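Local coordinates for protein probable ribosomal RNA small subunit methyltransferase (Thermus thermophilus, PDB 3DMF) that probably methylates ribosomal RNA of the small subunit, using S-adenosylmethionine as the methyl donor, at residues 237-242 / 301-306. Sequence-based numbering, arbitrary orientation.
With SAM (S-adenosylmethionine), chain H.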
loop_
_atom_site.group_PDB
_atom_site.type_symbol
_atom_site.label_atom_id
_atom_site.label_comp_id
_atom_site.label_asym_id
_atom_site.label_seq_id
_atom_site.Cartn_x
_atom_site.Cartn_y
_atom_site.Cartn_z
ATOM N N VAL A 237 5.535 12.829 17.150
ATOM C CA VAL A 237 6.179 11.771 16.376
ATOM C C VAL A 237 5.467 11.583 15.044
ATOM O O VAL A 237 4.253 11.564 15.007
ATOM C CB VAL A 237 6.152 10.422 17.150
ATOM C CG1 VAL A 237 6.688 9.243 16.295
ATOM C CG2 VAL A 237 6.928 10.542 18.460
ATOM N N LEU A 238 6.238 11.441 13.967
ATOM C CA LEU A 238 5.706 11.017 12.670
ATOM C C LEU A 238 6.225 9.617 12.360
ATOM O O LEU A 238 7.437 9.375 12.439
ATOM C CB LEU A 238 6.140 11.958 11.556
ATOM C CG LEU A 238 5.582 11.683 10.139
ATOM C CD1 LEU A 238 4.024 11.742 10.113
ATOM C CD2 LEU A 238 6.195 12.702 9.168
ATOM N N ASP A 239 5.301 8.709 12.045
ATOM C CA ASP A 239 5.628 7.314 11.688
ATOM C C ASP A 239 5.371 7.199 10.193
ATOM O O ASP A 239 4.213 7.224 9.752
ATOM C CB ASP A 239 4.737 6.343 12.496
ATOM C CG ASP A 239 4.986 4.882 12.192
ATOM O OD1 ASP A 239 5.801 4.577 11.305
ATOM O OD2 ASP A 239 4.340 4.027 12.857
ATOM N N LEU A 240 6.451 7.151 9.421
ATOM C CA LEU A 240 6.339 7.096 7.953
ATOM C C LEU A 240 6.110 5.662 7.497
ATOM O O LEU A 240 6.981 4.798 7.645
ATOM C CB LEU A 240 7.622 7.650 7.296
ATOM C CG LEU A 240 7.878 9.151 7.449
ATOM C CD1 LEU A 240 9.327 9.463 7.105
ATOM C CD2 LEU A 240 6.934 9.967 6.560
ATOM N N GLY A 241 4.924 5.405 6.947
ATOM C CA GLY A 241 4.561 4.064 6.523
ATOM C C GLY A 241 4.128 3.249 7.725
ATOM O O GLY A 241 4.750 2.235 8.053
ATOM N N ALA A 242 3.052 3.695 8.376
ATOM C CA ALA A 242 2.694 3.197 9.728
ATOM C C ALA A 242 2.159 1.762 9.749
ATOM O O ALA A 242 2.174 1.111 10.802
ATOM C CB ALA A 242 1.677 4.147 10.411
ATOM N N ILE A 301 10.352 13.700 16.667
ATOM C CA ILE A 301 10.914 12.383 16.378
ATOM C C ILE A 301 10.228 11.875 15.125
ATOM O O ILE A 301 9.016 11.992 15.005
ATOM C CB ILE A 301 10.655 11.385 17.536
ATOM C CG1 ILE A 301 11.244 11.937 18.852
ATOM C CG2 ILE A 301 11.265 10.021 17.238
ATOM C CD1 ILE A 301 10.816 11.179 20.106
ATOM N N ILE A 302 11.004 11.319 14.195
ATOM C CA ILE A 302 10.414 10.618 13.044
ATOM C C ILE A 302 10.974 9.205 12.998
ATOM O O ILE A 302 12.166 9.022 13.198
ATOM C CB ILE A 302 10.615 11.421 11.724
ATOM C CG1 ILE A 302 9.905 12.779 11.854
ATOM C CG2 ILE A 302 10.084 10.632 10.507
ATOM C CD1 ILE A 302 10.036 13.704 10.639
ATOM N N VAL A 303 10.098 8.212 12.802
ATOM C CA VAL A 303 10.501 6.799 12.768
ATOM C C VAL A 303 10.004 6.160 11.498
ATOM O O VAL A 303 8.955 6.552 10.986
ATOM C CB VAL A 303 9.972 5.976 13.994
ATOM C CG1 VAL A 303 10.551 6.503 15.288
ATOM C CG2 VAL A 303 8.448 5.933 14.028
ATOM N N THR A 304 10.748 5.179 10.998
ATOM C CA THR A 304 10.291 4.437 9.830
ATOM C C THR A 304 10.955 3.083 9.674
ATOM O O THR A 304 12.167 2.948 9.859
ATOM C CB THR A 304 10.450 5.270 8.517
ATOM O OG1 THR A 304 9.839 4.564 7.426
ATOM C CG2 THR A 304 11.940 5.566 8.159
ATOM N N ASN A 305 10.119 2.092 9.366
ATOM C CA ASN A 305 10.556 0.857 8.713
ATOM C C ASN A 305 10.074 0.986 7.253
ATOM O O ASN A 305 8.910 0.694 6.964
ATOM C CB ASN A 305 9.955 -0.372 9.406
ATOM C CG ASN A 305 10.424 -1.657 8.792
ATOM O OD1 ASN A 305 11.094 -1.640 7.757
ATOM N ND2 ASN A 305 10.094 -2.788 9.419
ATOM N N PRO A 306 10.933 1.483 6.339
ATOM C CA PRO A 306 10.462 1.790 4.980
ATOM C C PRO A 306 10.193 0.549 4.157
ATOM O O PRO A 306 10.733 -0.526 4.459
ATOM C CB PRO A 306 11.628 2.603 4.359
ATOM C CG PRO A 306 12.544 2.898 5.442
ATOM C CD PRO A 306 12.348 1.846 6.515
HETATM N N SAM H . 5.541 0.665 10.261
HETATM C CA SAM H . 4.952 -0.689 10.010
HETATM C C SAM H . 5.764 -1.747 10.750
HETATM O O SAM H . 6.873 -1.429 11.167
HETATM O OXT SAM H . 5.311 -2.873 10.888
HETATM C CB SAM H . 4.927 -1.064 8.526
HETATM C CG SAM H . 6.305 -1.070 7.846
HETATM S SD SAM H . 6.268 -1.665 6.127
HETATM C CE SAM H . 7.987 -2.195 5.899
HETATM C "C5'" SAM H . 6.298 -0.138 5.150
HETATM C "C4'" SAM H . 4.932 0.552 5.068
HETATM O "O4'" SAM H . 5.094 1.637 4.150
HETATM C "C3'" SAM H . 3.773 -0.337 4.579
HETATM O "O3'" SAM H . 2.731 -0.308 5.513
HETATM C "C2'" SAM H . 3.403 0.334 3.252
HETATM O "O2'" SAM H . 2.053 0.153 2.814
HETATM C "C1'" SAM H . 3.832 1.766 3.524
HETATM N N9 SAM H . 3.965 2.571 2.300
HETATM C C8 SAM H . 4.323 2.175 1.031
HETATM N N7 SAM H . 4.313 3.273 0.219
HETATM C C5 SAM H . 3.937 4.344 0.963
HETATM C C6 SAM H . 3.728 5.688 0.661
HETATM N N6 SAM H . 3.847 6.204 -0.567
HETATM N N1 SAM H . 3.355 6.518 1.693
HETATM C C2 SAM H . 3.145 6.076 2.972
HETATM N N3 SAM H . 3.310 4.735 3.293
HETATM C C4 SAM H . 3.720 3.911 2.272
HETATM O O HOH W 1 7.241 2.795 9.617
#
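Neighbouring strands 236-240 and 299-304 of the Rossmann-like methyltransferase sheet pair V237, L238 and D239 in parallel with I301, I302 and V303, an example of a fold building its cofactor site at strand ends. Donors alternate between strands, as in parallel ladders: L238 N to I301 O, V303 N to L238 O (2.9 Å), L240 N to V303 O. After L240 and T304 the chains part, linked by a side chain and a water. T304 OG1, anti to the backbone N (chi1 -173°), donates to L240 O at 2.9 Å, tilted 25° from the carbonyl plane. The water bridges that oxygen, D239 OD1 and N305 N; D239 OD2 bonds to T248 OG1. A valine here lacks the hydroxyl, which would probably leave L240 O to the water and the strand ends less firmly joined. On the leucine face, L240 CD1 lies 3.7 Å from I302 CG2. G241 O accepts a hydrogen bond from the amino N of S-adenosylmethionine (2.8 Å). N305, opening the NPPF motif of amino-group methyltransferases, also binds guanosine; its O lies 3.2 Å from the cofactor's CE, and S216 OG holds its ND2. Helix 317-329 covers L240 and T304, helix 214-227 I301 and V303; strands 257-262 and 334-340 flank the pair.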